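PDB 4CEK: regulator of nonsense transcripts 2 from Homo sapiens, which takes part in nonsense-mediated mRNA decay as the factor UPF2, this chain being the second of its three MIF4G domains, an all-helical module. Local coordinates for residues R15-N20 with T224-F229; P126-V129 with L133-K136; R156-V161 with P170-L175; Q164-L169 with T216-G221; F263-R266 with S270-R273. All coordinates share one frame; numbering follows the deposited sequence.

Contact 1: residues R15-N20 with T224-F229; sequences RNFYEN and TKFKMF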
# COMPACT_ATOMS: atom_id res chain seq x y z
N ARG A 15 -10.94 -2.86 -13.43
CA ARG A 15 -10.28 -3.96 -14.10
C ARG A 15 -9.05 -3.46 -14.86
O ARG A 15 -8.02 -4.10 -14.84
CB ARG A 15 -11.24 -4.69 -15.05
CG ARG A 15 -11.04 -6.19 -15.10
CD ARG A 15 -10.58 -6.70 -16.45
NE ARG A 15 -11.68 -6.78 -17.42
CZ ARG A 15 -11.86 -5.98 -18.48
NH1 ARG A 15 -11.02 -4.98 -18.76
NH2 ARG A 15 -12.92 -6.19 -19.28
N ASN A 16 -9.14 -2.29 -15.49
CA ASN A 16 -8.02 -1.77 -16.30
C ASN A 16 -6.97 -1.09 -15.44
O ASN A 16 -5.77 -1.12 -15.75
CB ASN A 16 -8.53 -0.81 -17.38
CG ASN A 16 -9.37 -1.50 -18.46
OD1 ASN A 16 -10.45 -1.03 -18.83
ND2 ASN A 16 -8.89 -2.62 -18.96
N PHE A 17 -7.40 -0.47 -14.36
CA PHE A 17 -6.47 0.22 -13.50
C PHE A 17 -5.56 -0.80 -12.78
O PHE A 17 -4.38 -0.52 -12.54
CB PHE A 17 -7.20 1.10 -12.49
CG PHE A 17 -6.28 1.98 -11.69
CD1 PHE A 17 -5.85 3.19 -12.20
CD2 PHE A 17 -5.83 1.58 -10.44
CE1 PHE A 17 -4.99 3.99 -11.47
CE2 PHE A 17 -4.99 2.39 -9.71
CZ PHE A 17 -4.57 3.59 -10.22
N TYR A 18 -6.09 -1.99 -12.50
CA TYR A 18 -5.39 -2.97 -11.68
C TYR A 18 -4.77 -4.08 -12.50
O TYR A 18 -3.84 -4.68 -12.04
CB TYR A 18 -6.31 -3.53 -10.56
CG TYR A 18 -6.57 -2.50 -9.49
CD1 TYR A 18 -5.55 -2.13 -8.62
CD2 TYR A 18 -7.80 -1.86 -9.38
CE1 TYR A 18 -5.75 -1.16 -7.66
CE2 TYR A 18 -8.01 -0.87 -8.41
CZ TYR A 18 -6.97 -0.53 -7.56
OH TYR A 18 -7.13 0.42 -6.59
N GLU A 19 -5.27 -4.32 -13.71
CA GLU A 19 -4.82 -5.44 -14.52
C GLU A 19 -4.16 -5.07 -15.84
O GLU A 19 -3.44 -5.90 -16.38
CB GLU A 19 -5.99 -6.37 -14.82
CG GLU A 19 -6.80 -6.74 -13.59
CD GLU A 19 -7.57 -8.04 -13.77
OE1 GLU A 19 -7.74 -8.50 -14.91
OE2 GLU A 19 -8.02 -8.60 -12.74
N ASN A 20 -4.42 -3.88 -16.38
CA ASN A 20 -3.82 -3.50 -17.68
C ASN A 20 -2.72 -2.48 -17.51
O ASN A 20 -2.95 -1.26 -17.49
CB ASN A 20 -4.89 -3.02 -18.67
CG ASN A 20 -5.75 -4.17 -19.16
OD1 ASN A 20 -6.98 -4.11 -19.13
ND2 ASN A 20 -5.10 -5.26 -19.56
N THR A 224 -1.86 -4.98 -2.65
CA THR A 224 -2.40 -6.33 -2.68
C THR A 224 -3.22 -6.48 -3.94
O THR A 224 -3.16 -7.54 -4.63
CB THR A 224 -3.32 -6.59 -1.45
OG1 THR A 224 -2.55 -6.43 -0.25
CG2 THR A 224 -3.92 -7.99 -1.47
N LYS A 225 -4.00 -5.44 -4.25
CA LYS A 225 -4.83 -5.46 -5.48
C LYS A 225 -3.94 -5.56 -6.72
O LYS A 225 -4.36 -6.10 -7.70
CB LYS A 225 -5.81 -4.25 -5.56
CG LYS A 225 -7.05 -4.40 -4.64
CD LYS A 225 -8.00 -3.17 -4.61
CE LYS A 225 -7.33 -1.89 -4.14
NZ LYS A 225 -8.28 -0.76 -3.83
N PHE A 226 -2.71 -5.06 -6.64
CA PHE A 226 -1.75 -5.19 -7.74
C PHE A 226 -0.89 -6.48 -7.69
O PHE A 226 -0.00 -6.67 -8.53
CB PHE A 226 -0.85 -3.94 -7.78
CG PHE A 226 -1.47 -2.78 -8.51
CD1 PHE A 226 -1.62 -2.83 -9.87
CD2 PHE A 226 -1.88 -1.67 -7.83
CE1 PHE A 226 -2.19 -1.79 -10.55
CE2 PHE A 226 -2.44 -0.62 -8.49
CZ PHE A 226 -2.60 -0.67 -9.85
N LYS A 227 -1.14 -7.34 -6.69
CA LYS A 227 -0.38 -8.57 -6.46
C LYS A 227 1.08 -8.31 -6.13
O LYS A 227 1.90 -9.17 -6.39
CB LYS A 227 -0.46 -9.52 -7.67
CG LYS A 227 -1.87 -9.75 -8.21
CD LYS A 227 -1.85 -10.66 -9.43
CE LYS A 227 -3.21 -10.66 -10.15
NZ LYS A 227 -3.14 -11.07 -11.59
N MET A 228 1.42 -7.13 -5.60
CA MET A 228 2.76 -6.90 -5.05
C MET A 228 2.88 -7.49 -3.65
O MET A 228 3.92 -7.94 -3.28
CB MET A 228 3.11 -5.43 -5.05
CG MET A 228 3.21 -4.83 -6.45
SD MET A 228 4.49 -5.57 -7.55
CE MET A 228 3.58 -6.79 -8.50
N PHE A 229 1.80 -7.48 -2.87
CA PHE A 229 1.64 -8.38 -1.71
C PHE A 229 0.80 -9.51 -2.20
O PHE A 229 -0.08 -9.29 -3.03
CB PHE A 229 0.92 -7.71 -0.56
CG PHE A 229 1.80 -6.82 0.24
CD1 PHE A 229 2.52 -7.32 1.31
CD2 PHE A 229 1.93 -5.49 -0.07
CE1 PHE A 229 3.33 -6.50 2.07
CE2 PHE A 229 2.76 -4.66 0.68
CZ PHE A 229 3.44 -5.16 1.75

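Contact 2: residues P126-V129 with L133-K136; sequences PNCV and LIDK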
# COMPACT_ATOMS: atom_id res chain seq x y z
N PRO A 126 3.94 13.52 -6.54
CA PRO A 126 2.69 13.89 -5.90
C PRO A 126 1.69 14.56 -6.82
O PRO A 126 0.52 14.75 -6.42
CB PRO A 126 3.11 14.88 -4.82
CG PRO A 126 4.56 14.60 -4.58
CD PRO A 126 5.10 14.15 -5.89
N ASN A 127 2.12 14.94 -8.03
CA ASN A 127 1.21 15.50 -9.03
C ASN A 127 0.69 14.49 -10.01
O ASN A 127 -0.15 14.83 -10.82
CB ASN A 127 1.88 16.63 -9.83
CG ASN A 127 2.32 17.79 -8.95
OD1 ASN A 127 1.92 17.89 -7.80
ND2 ASN A 127 3.15 18.65 -9.49
N CYS A 128 1.17 13.24 -9.97
CA CYS A 128 0.74 12.23 -10.94
C CYS A 128 -0.56 11.60 -10.47
O CYS A 128 -0.61 10.44 -10.10
CB CYS A 128 1.83 11.18 -11.18
SG CYS A 128 3.35 11.87 -11.91
N VAL A 129 -1.62 12.40 -10.52
CA VAL A 129 -2.93 11.99 -10.02
C VAL A 129 -3.87 11.34 -11.08
O VAL A 129 -5.06 11.24 -10.84
CB VAL A 129 -3.63 13.17 -9.29
CG1 VAL A 129 -2.86 13.57 -8.05
CG2 VAL A 129 -3.78 14.39 -10.19
N LEU A 133 -0.80 9.97 -16.41
CA LEU A 133 0.37 10.61 -15.77
C LEU A 133 1.32 9.61 -15.05
O LEU A 133 2.53 9.77 -15.11
CB LEU A 133 -0.05 11.70 -14.77
CG LEU A 133 -0.39 13.15 -15.19
CD1 LEU A 133 -0.82 13.91 -13.92
CD2 LEU A 133 0.77 13.89 -15.88
N ILE A 134 0.79 8.59 -14.37
CA ILE A 134 1.64 7.73 -13.51
C ILE A 134 2.39 6.72 -14.40
O ILE A 134 3.54 6.41 -14.12
CB ILE A 134 0.86 7.05 -12.33
CG1 ILE A 134 1.81 6.64 -11.19
CG2 ILE A 134 0.11 5.82 -12.80
CD1 ILE A 134 2.39 7.79 -10.38
N ASP A 135 1.74 6.26 -15.47
CA ASP A 135 2.41 5.43 -16.48
C ASP A 135 3.56 6.18 -17.18
O ASP A 135 4.62 5.61 -17.42
CB ASP A 135 1.39 4.90 -17.51
CG ASP A 135 0.44 3.80 -16.92
OD1 ASP A 135 0.64 3.39 -15.76
OD2 ASP A 135 -0.49 3.33 -17.63
N LYS A 136 3.37 7.46 -17.48
CA LYS A 136 4.45 8.29 -18.05
C LYS A 136 5.65 8.36 -17.12
O LYS A 136 6.81 8.24 -17.55
CB LYS A 136 3.97 9.71 -18.37
CG LYS A 136 3.32 9.84 -19.74
CD LYS A 136 2.58 11.17 -19.93
CE LYS A 136 1.84 11.24 -21.26
NZ LYS A 136 0.43 11.72 -21.12

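Contact 3: residues R156-V161 with P170-L175; sequences RALFIV and PFYARL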
# COMPACT_ATOMS: atom_id res chain seq x y z
N ARG A 156 12.04 5.21 -1.23
CA ARG A 156 11.91 6.01 -0.03
C ARG A 156 10.95 7.17 -0.21
O ARG A 156 10.24 7.56 0.73
CB ARG A 156 13.29 6.51 0.41
CG ARG A 156 14.20 5.39 0.91
CD ARG A 156 15.61 5.89 1.19
NE ARG A 156 16.58 4.81 1.22
CZ ARG A 156 17.83 4.90 1.67
NH1 ARG A 156 18.31 6.03 2.16
NH2 ARG A 156 18.62 3.84 1.65
N ALA A 157 10.90 7.73 -1.41
CA ALA A 157 9.92 8.79 -1.70
C ALA A 157 8.51 8.23 -1.77
O ALA A 157 7.58 8.87 -1.32
CB ALA A 157 10.25 9.54 -2.99
N LEU A 158 8.34 7.04 -2.34
CA LEU A 158 7.04 6.37 -2.31
C LEU A 158 6.58 6.10 -0.85
O LEU A 158 5.43 6.32 -0.53
CB LEU A 158 7.10 5.08 -3.10
CG LEU A 158 7.46 5.24 -4.57
CD1 LEU A 158 7.36 3.91 -5.29
CD2 LEU A 158 6.51 6.25 -5.19
N PHE A 159 7.50 5.71 0.03
CA PHE A 159 7.14 5.29 1.39
C PHE A 159 6.72 6.47 2.26
O PHE A 159 5.87 6.32 3.15
CB PHE A 159 8.31 4.53 2.04
CG PHE A 159 8.06 4.12 3.47
CD1 PHE A 159 7.34 2.96 3.76
CD2 PHE A 159 8.55 4.88 4.52
CE1 PHE A 159 7.12 2.57 5.08
CE2 PHE A 159 8.34 4.49 5.83
CZ PHE A 159 7.62 3.32 6.12
N ILE A 160 7.30 7.65 2.03
CA ILE A 160 6.91 8.82 2.82
C ILE A 160 5.76 9.60 2.19
O ILE A 160 5.62 10.77 2.50
CB ILE A 160 8.08 9.80 3.16
CG1 ILE A 160 8.71 10.39 1.90
CG2 ILE A 160 9.13 9.12 4.02
CD1 ILE A 160 9.85 11.34 2.19
N VAL A 161 4.93 9.00 1.33
CA VAL A 161 3.63 9.61 0.98
C VAL A 161 3.01 10.25 2.23
O VAL A 161 2.92 9.60 3.26
CB VAL A 161 2.54 8.64 0.47
CG1 VAL A 161 2.28 8.82 -1.00
CG2 VAL A 161 2.84 7.19 0.81
N PRO A 170 -3.17 4.68 -4.77
CA PRO A 170 -3.42 3.73 -5.88
C PRO A 170 -2.45 3.94 -7.05
O PRO A 170 -2.12 2.98 -7.78
CB PRO A 170 -4.85 4.07 -6.35
CG PRO A 170 -5.46 4.82 -5.22
CD PRO A 170 -4.36 5.48 -4.45
N PHE A 171 -2.05 5.19 -7.25
CA PHE A 171 -1.16 5.52 -8.37
C PHE A 171 0.26 5.03 -8.02
O PHE A 171 0.91 4.30 -8.82
CB PHE A 171 -1.27 7.03 -8.69
CG PHE A 171 -2.69 7.45 -9.04
CD1 PHE A 171 -3.31 6.96 -10.18
CD2 PHE A 171 -3.43 8.27 -8.18
CE1 PHE A 171 -4.65 7.28 -10.47
CE2 PHE A 171 -4.76 8.60 -8.46
CZ PHE A 171 -5.36 8.12 -9.61
N TYR A 172 0.69 5.35 -6.80
CA TYR A 172 1.94 4.84 -6.28
C TYR A 172 2.04 3.32 -6.35
O TYR A 172 3.06 2.79 -6.76
CB TYR A 172 2.18 5.36 -4.90
CG TYR A 172 2.63 6.80 -4.88
CD1 TYR A 172 2.51 7.63 -6.02
CD2 TYR A 172 3.16 7.35 -3.73
CE1 TYR A 172 2.95 8.95 -5.99
CE2 TYR A 172 3.59 8.66 -3.69
CZ TYR A 172 3.49 9.47 -4.81
OH TYR A 172 3.94 10.78 -4.71
N ALA A 173 0.97 2.62 -6.03
CA ALA A 173 0.97 1.18 -6.23
C ALA A 173 1.08 0.79 -7.71
O ALA A 173 1.70 -0.23 -8.04
CB ALA A 173 -0.27 0.53 -5.60
N ARG A 174 0.41 1.52 -8.59
CA ARG A 174 0.48 1.22 -10.04
C ARG A 174 1.92 1.35 -10.57
O ARG A 174 2.40 0.49 -11.29
CB ARG A 174 -0.46 2.11 -10.86
CG ARG A 174 -0.87 1.46 -12.19
CD ARG A 174 -1.83 2.33 -12.97
NE ARG A 174 -1.66 2.20 -14.43
CZ ARG A 174 -2.26 1.31 -15.22
NH1 ARG A 174 -3.11 0.42 -14.73
NH2 ARG A 174 -2.02 1.31 -16.53
N LEU A 175 2.58 2.44 -10.19
CA LEU A 175 3.99 2.68 -10.51
C LEU A 175 4.82 1.45 -10.14
O LEU A 175 5.45 0.84 -11.01
CB LEU A 175 4.52 3.90 -9.74
CG LEU A 175 5.91 4.43 -10.14
CD1 LEU A 175 5.98 4.74 -11.64
CD2 LEU A 175 6.20 5.68 -9.33

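Contact 4: residues Q164-L169 with T216-G221; sequences QRLDLL and TVRFIG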
# COMPACT_ATOMS: atom_id res chain seq x y z
N GLN A 164 -2.17 12.96 4.29
CA GLN A 164 -3.15 13.89 3.74
C GLN A 164 -3.34 13.74 2.21
O GLN A 164 -4.19 14.42 1.61
CB GLN A 164 -2.74 15.33 4.10
CG GLN A 164 -1.99 15.49 5.44
CD GLN A 164 -0.46 15.50 5.29
OE1 GLN A 164 0.08 16.01 4.31
NE2 GLN A 164 0.25 14.94 6.28
N ARG A 165 -2.57 12.83 1.60
CA ARG A 165 -2.69 12.49 0.19
C ARG A 165 -2.97 11.01 -0.01
O ARG A 165 -2.31 10.34 -0.79
CB ARG A 165 -1.42 12.86 -0.58
CG ARG A 165 -1.07 14.37 -0.57
CD ARG A 165 -2.10 15.23 -1.31
NE ARG A 165 -2.46 14.71 -2.63
CZ ARG A 165 -1.74 14.89 -3.73
NH1 ARG A 165 -0.59 15.59 -3.70
NH2 ARG A 165 -2.15 14.37 -4.87
N LEU A 166 -3.97 10.49 0.68
CA LEU A 166 -4.45 9.14 0.45
C LEU A 166 -4.76 8.85 -1.00
O LEU A 166 -4.74 7.67 -1.41
CB LEU A 166 -5.73 8.88 1.26
CG LEU A 166 -5.62 8.81 2.79
CD1 LEU A 166 -6.89 8.16 3.37
CD2 LEU A 166 -4.33 8.10 3.23
N ASP A 167 -5.10 9.89 -1.75
CA ASP A 167 -5.47 9.76 -3.18
C ASP A 167 -4.31 9.25 -4.07
O ASP A 167 -4.54 8.66 -5.13
CB ASP A 167 -5.96 11.10 -3.74
CG ASP A 167 -4.91 12.23 -3.61
OD1 ASP A 167 -4.40 12.47 -2.48
OD2 ASP A 167 -4.60 12.88 -4.63
N LEU A 168 -3.08 9.47 -3.61
CA LEU A 168 -1.87 8.98 -4.31
C LEU A 168 -1.64 7.46 -4.22
O LEU A 168 -1.14 6.84 -5.15
CB LEU A 168 -0.64 9.71 -3.79
CG LEU A 168 -0.59 11.21 -4.07
CD1 LEU A 168 0.66 11.82 -3.43
CD2 LEU A 168 -0.64 11.47 -5.56
N LEU A 169 -2.08 6.85 -3.14
CA LEU A 169 -1.75 5.43 -2.92
C LEU A 169 -2.02 4.52 -4.09
O LEU A 169 -1.23 3.62 -4.35
CB LEU A 169 -2.48 4.88 -1.69
CG LEU A 169 -2.11 5.58 -0.39
CD1 LEU A 169 -2.86 5.00 0.81
CD2 LEU A 169 -0.61 5.57 -0.20
N THR A 216 -0.62 3.32 6.29
CA THR A 216 0.17 2.12 6.08
C THR A 216 -0.72 1.00 5.57
O THR A 216 -0.38 0.34 4.60
CB THR A 216 0.87 1.64 7.37
OG1 THR A 216 1.84 2.59 7.78
CG2 THR A 216 1.55 0.32 7.14
N VAL A 217 -1.86 0.79 6.23
CA VAL A 217 -2.74 -0.32 5.90
C VAL A 217 -3.39 -0.10 4.55
O VAL A 217 -3.53 -1.06 3.80
CB VAL A 217 -3.80 -0.57 7.01
CG1 VAL A 217 -5.05 -1.20 6.44
CG2 VAL A 217 -3.24 -1.45 8.11
N ARG A 218 -3.75 1.13 4.20
CA ARG A 218 -4.27 1.40 2.84
C ARG A 218 -3.26 1.11 1.73
O ARG A 218 -3.62 0.54 0.69
CB ARG A 218 -4.76 2.84 2.69
CG ARG A 218 -6.06 3.15 3.44
CD ARG A 218 -6.61 4.51 3.07
NE ARG A 218 -7.22 5.18 4.22
CZ ARG A 218 -8.52 5.17 4.52
NH1 ARG A 218 -9.40 4.52 3.75
NH2 ARG A 218 -8.94 5.82 5.61
N PHE A 219 -1.99 1.47 1.96
CA PHE A 219 -0.91 1.23 0.99
C PHE A 219 -0.74 -0.26 0.78
O PHE A 219 -0.78 -0.71 -0.33
CB PHE A 219 0.40 1.89 1.46
CG PHE A 219 1.31 2.39 0.33
CD1 PHE A 219 1.17 1.94 -1.00
CD2 PHE A 219 2.31 3.35 0.61
CE1 PHE A 219 2.00 2.40 -2.01
CE2 PHE A 219 3.16 3.79 -0.41
CZ PHE A 219 3.00 3.33 -1.72
N ILE A 220 -0.73 -1.05 1.85
CA ILE A 220 -0.70 -2.50 1.71
C ILE A 220 -1.89 -3.03 0.91
O ILE A 220 -1.78 -3.99 0.07
CB ILE A 220 -0.64 -3.20 3.09
CG1 ILE A 220 0.73 -2.89 3.73
CG2 ILE A 220 -0.86 -4.68 2.91
CD1 ILE A 220 0.95 -3.28 5.20
N GLY A 221 -3.05 -2.41 1.12
CA GLY A 221 -4.24 -2.82 0.38
C GLY A 221 -4.11 -2.59 -1.10
O GLY A 221 -4.51 -3.41 -1.91

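Contact 5: residues F263-R266 with S270-R273; sequences FLFR and SHLR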
# COMPACT_ATOMS: atom_id res chain seq x y z
N PHE A 263 -11.46 -7.80 -3.25
CA PHE A 263 -10.46 -8.51 -4.05
C PHE A 263 -10.16 -9.86 -3.43
O PHE A 263 -10.17 -10.90 -4.12
CB PHE A 263 -9.19 -7.66 -4.20
CG PHE A 263 -8.06 -8.34 -4.95
CD1 PHE A 263 -8.01 -8.31 -6.33
CD2 PHE A 263 -7.01 -8.96 -4.26
CE1 PHE A 263 -6.96 -8.93 -7.02
CE2 PHE A 263 -5.96 -9.59 -4.93
CZ PHE A 263 -5.93 -9.58 -6.31
N LEU A 264 -9.96 -9.88 -2.12
CA LEU A 264 -9.67 -11.13 -1.43
C LEU A 264 -10.84 -12.07 -1.39
O LEU A 264 -10.68 -13.30 -1.56
CB LEU A 264 -9.20 -10.86 -0.02
CG LEU A 264 -7.85 -10.15 0.20
CD1 LEU A 264 -7.74 -9.80 1.68
CD2 LEU A 264 -6.63 -10.97 -0.26
N PHE A 265 -12.03 -11.51 -1.13
CA PHE A 265 -13.24 -12.34 -0.98
C PHE A 265 -13.63 -12.91 -2.35
O PHE A 265 -13.96 -14.06 -2.46
CB PHE A 265 -14.39 -11.54 -0.33
CG PHE A 265 -15.61 -12.35 -0.04
CD1 PHE A 265 -15.72 -13.06 1.12
CD2 PHE A 265 -16.66 -12.39 -0.94
CE1 PHE A 265 -16.85 -13.83 1.40
CE2 PHE A 265 -17.81 -13.15 -0.67
CZ PHE A 265 -17.89 -13.88 0.51
N ARG A 266 -13.54 -12.12 -3.39
CA ARG A 266 -13.96 -12.56 -4.72
C ARG A 266 -12.97 -13.52 -5.43
O ARG A 266 -13.38 -14.38 -6.20
CB ARG A 266 -14.29 -11.34 -5.58
CG ARG A 266 -15.52 -10.63 -5.05
CD ARG A 266 -15.78 -9.32 -5.74
NE ARG A 266 -16.93 -8.65 -5.13
CZ ARG A 266 -17.37 -7.43 -5.44
NH1 ARG A 266 -16.76 -6.68 -6.36
NH2 ARG A 266 -18.43 -6.94 -4.79
N SER A 270 -8.36 -17.08 -2.49
CA SER A 270 -8.45 -16.48 -1.14
C SER A 270 -9.84 -16.46 -0.54
O SER A 270 -9.97 -16.16 0.65
CB SER A 270 -7.91 -15.04 -1.18
OG SER A 270 -8.31 -14.42 -2.37
N HIS A 271 -10.86 -16.76 -1.36
CA HIS A 271 -12.25 -16.62 -0.96
C HIS A 271 -12.57 -17.27 0.35
O HIS A 271 -13.13 -16.63 1.27
CB HIS A 271 -13.19 -17.17 -2.05
CG HIS A 271 -14.63 -17.32 -1.58
ND1 HIS A 271 -15.29 -18.48 -1.67
CD2 HIS A 271 -15.49 -16.42 -0.96
CE1 HIS A 271 -16.51 -18.33 -1.14
NE2 HIS A 271 -16.63 -17.07 -0.70
N LEU A 272 -12.20 -18.54 0.48
CA LEU A 272 -12.58 -19.37 1.62
C LEU A 272 -11.96 -18.89 2.90
O LEU A 272 -12.57 -18.96 3.96
CB LEU A 272 -12.21 -20.85 1.36
CG LEU A 272 -12.36 -21.91 2.49
CD1 LEU A 272 -12.66 -23.32 1.96
CD2 LEU A 272 -11.11 -21.96 3.38
N ARG A 273 -10.72 -18.42 2.83
CA ARG A 273 -10.02 -18.00 4.04
C ARG A 273 -10.44 -16.62 4.47
O ARG A 273 -10.48 -16.34 5.68
CB ARG A 273 -8.53 -18.04 3.85
CG ARG A 273 -7.78 -18.19 5.15
CD ARG A 273 -6.32 -17.82 4.97
NE ARG A 273 -5.42 -18.92 5.31
CZ ARG A 273 -4.17 -19.05 4.86
NH1 ARG A 273 -3.64 -18.12 4.06
NH2 ARG A 273 -3.44 -20.11 5.23

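Contact 1: residues R15-N20 with T224-F229
Phe226 presses one ring face onto the Tyr18 ring, and Phe17 adds a third ring to make an aromatic cluster between the end of helix 13-19 and the end of helix 210-225. The backbones come nearest at Tyr18 and Phe226. The tight part is here: Tyr18 CD1 stands over the Phe226 ring toward its rim, with Tyr18 CE1 3.5 Å from Phe226 CE2. The two planes are inclined at 50°. Phe17 comes in obliquely, its CE2 3.9 Å from Phe226 CZ, while Phe17 O, hydrogen-bonded by Arg174 NH1, also lies at the ring's edge, 3.2 Å from Phe226 CE1. Phe226 rests on Ala173 and Ala177 of helix 169-179 as well. The Tyr18 ring is held between neighbours: Phe17 CD2 sits over the centre of one face and Lys225 CD over the rim of the opposite one. The lysine chain kinks at its third torsion (chi3 -60°), carrying its amine to the tyrosine hydroxyl, where Lys225 NZ gives Tyr18 OH a weak hydrogen bond of 3.2 Å. Glu222 is the stronger partner of both, bonded to the hydroxyl and salt-bridged to the amine. The looser side is that of exposed Glu19 and Lys227, with Glu19 OE2 5.6 Å from Lys227 NZ and hydrogen-bonded instead to Trp9 NE1. Lys227, at positive phi, closes helix 210-225 in a Schellman motif. The chemistry is thus mainly aromatic: the polar group at its margin fixes the hydroxyl end, while the neighbours on both faces probably restrict turning of the tyrosine ring.

Contact 2: residues P126-V129 with L133-K136
Cys128 and Leu133 bring the two backbones nearest, their CA atoms 5.1 Å apart, where the chain bends through an inverse gamma turn centred on Cys128 before entering helix 131-144. The turn carries a weak bond from Val129 N to Asn127 O, and it directs the cysteine side chain at the helix. Contact is made by the methylene more than by the sulfur: Cys128 CB lies 3.5 Å from Ile134 CD1 and 4.1 Å from Leu133 CB. Ile134 sends CG1 anti to its own nitrogen (chi1 -158°) and then turns CD1 back to the loop, which lets this one methyl meet the cysteine. Leu133 works alongside the backbone instead. Its CD1 reaches 3.3 Å from Asn127 O and 3.8 Å from Cys128 CA, covering the outer side of the turn, where Leu133 itself remains exposed. Helix 169-179 packs on this corner, with Phe171, Arg174 and Leu175 against Ile134 and Tyr172 against Pro126. The arrangement is a short interhelical connection between helices 110-124 and 131-144 of the all-helical MIF4G domain: an inverse gamma turn leads into the second helix, at whose start Asn130 OD1 accepts a hydrogen bond from Leu133 N.

Contact 3: residues R156-V161 with P170-L175
Leu158 lays its CD2 methyl over one face of the Tyr172 ring, a CH-pi contact between the last turn of helix 148-159 and helix 169-179. The methyl stands 4.0 Å from the ring centroid, 16° off the normal, displaced toward the rim on the side of Tyr172 CD2 and CG. Leu158 CG lies anti to the carbonyl carbon (chi1 -60°), and the branch extends from there across the gap to the ring. The same methyl has a second neighbour one helical turn beyond the tyrosine: Leu158 CD2 is 4.2 Å from Leu175 CD2, so one leucine branch bears on both residues that the second helix turns to it. All three are buried. Helices 148-159 and 169-179 are consecutive in the all-helical MIF4G domain, and this contact joins them. Replacing Tyr172 by an alanine would probably leave the Leu158 methyl without the ring beneath it and open a gap between the two helices. Phe159, next in sequence, faces away from this interface and receives Lys215 in a cation-pi contact. At Ile160 the helix ends: it is the first residue to depart from helical angles, although Ile160 N still bonds to Arg156 O. Val161 points back toward the second helix, its CG1 lying obliquely against the Tyr172 ring at a separation too short to be trusted in detail. Phe219 of helix 210-225 touches both Val161 and Tyr172, and Ile134 and Ala138 of helix 131-144 lie against Leu175.

Contact 4: residues Q164-L169 with T216-G221
Arg165 and Asp167 are locked together beside the interface that Leu166 and Leu169 make with helix 210-225. The shortest polar bond, Arg165 NH2 to Asp167 OD2 at 2.9 Å, is nearly straight (170°) and lies in the guanidinium plane. Arg165 NE meets the syn lone pair of Asp167 OD1 at 3.0 Å, this oxygen being tilted somewhat from the guanidinium plane, so the arginine grips the carboxylate side-on with two nitrogens. Leu168 CG covers one face of this guanidinium, and Pro126 O takes a further bond from Arg165 NH1. On the side of helix 210-225, Leu166 and Leu169 point toward it. Leu169 parts its two methyls: CD2 sits over one face of the Phe219 ring, 3.9 Å from the centroid and 19° off the normal, in a CH-pi contact, while CD1 approaches Arg218 CB at 3.4 Å. Leu166 reaches the other end of the arginine, its CD1 lying over a face of the Arg218 guanidinium. Leu166 and Arg218 cross at about a right angle, the arginine chain being bent at its third torsion (chi3 -143°). Thr255 and Thr259 of helix 247-266 touch Arg218, and Leu190 and Leu194 of helix 185-203 lie against Phe219. The charge pair is thus local to residues 165-167, whereas cohesion across the contact is apolar, with Arg218 NE buried under a leucine methyl and without a partner in the model.

Contact 5: residues F263-R266 with S270-R273
His271 sets its imidazole edge against the face of Phe265, the planes meeting at 88° and the centroids lying 4.8 Å apart in a T-shaped pair. His271 CD2 stands over the middle of the phenyl ring, and NE2 beside it comes to 3.6 Å from Phe265 CZ. The two side chains lie alongside each other and point the same way, each with CG anti to its own nitrogen (chi1 -175° in Phe265, 168° in His271). The histidine also leans over the end of the first helix, its CD2 3.2 Å from Phe265 O, and His271 CA makes a CA-H...O contact with the same oxygen. This is the sharp turn between helices 247-266 and 268-287, two consecutive helices of the MIF4G domain's helical array. A leucine in place of Phe265 has no flat face for the imidazole edge, and His271 would probably be left freer to turn. Ser270, just before the histidine, bonds the first helix directly: its OG gives Leu264 O a hydrogen bond of 2.7 Å, in the carbonyl plane and on a lone pair. Leu264 O is a carbonyl of the last helical turn, and it has a further, weak bond from Thr274 OG1. Phe265 also packs on Thr274, Ser275 and Leu278 of helix 268-287, whereas Lys231 of helix 231-243 lies against Leu264 and Ser270.

How the contacts relate
From the N terminus, helix 13-19 opens the loop that contact 1 closes 204 residues later on the end of helix 210-225, and contacts 2, 3 and 4 all nest inside it. Contact 2 closes first, at the turn into helix 131-144. Contacts 3 and 4 then cross, their segments alternating, and meet around Phe219. Arg174 ties three contacts together: its salt bridge reaches Asp135 in contact 2, and its hydrogen bonds reach Phe17 and Asn20 in contact 1. Arg165 links contact 4 to Pro126 of contact 2. Contact 5 follows in series at the turn between helices 247-266 and 268-287, touching contact 1 through Phe263 but lying about 17 Å from contact 2 at the nearest atoms.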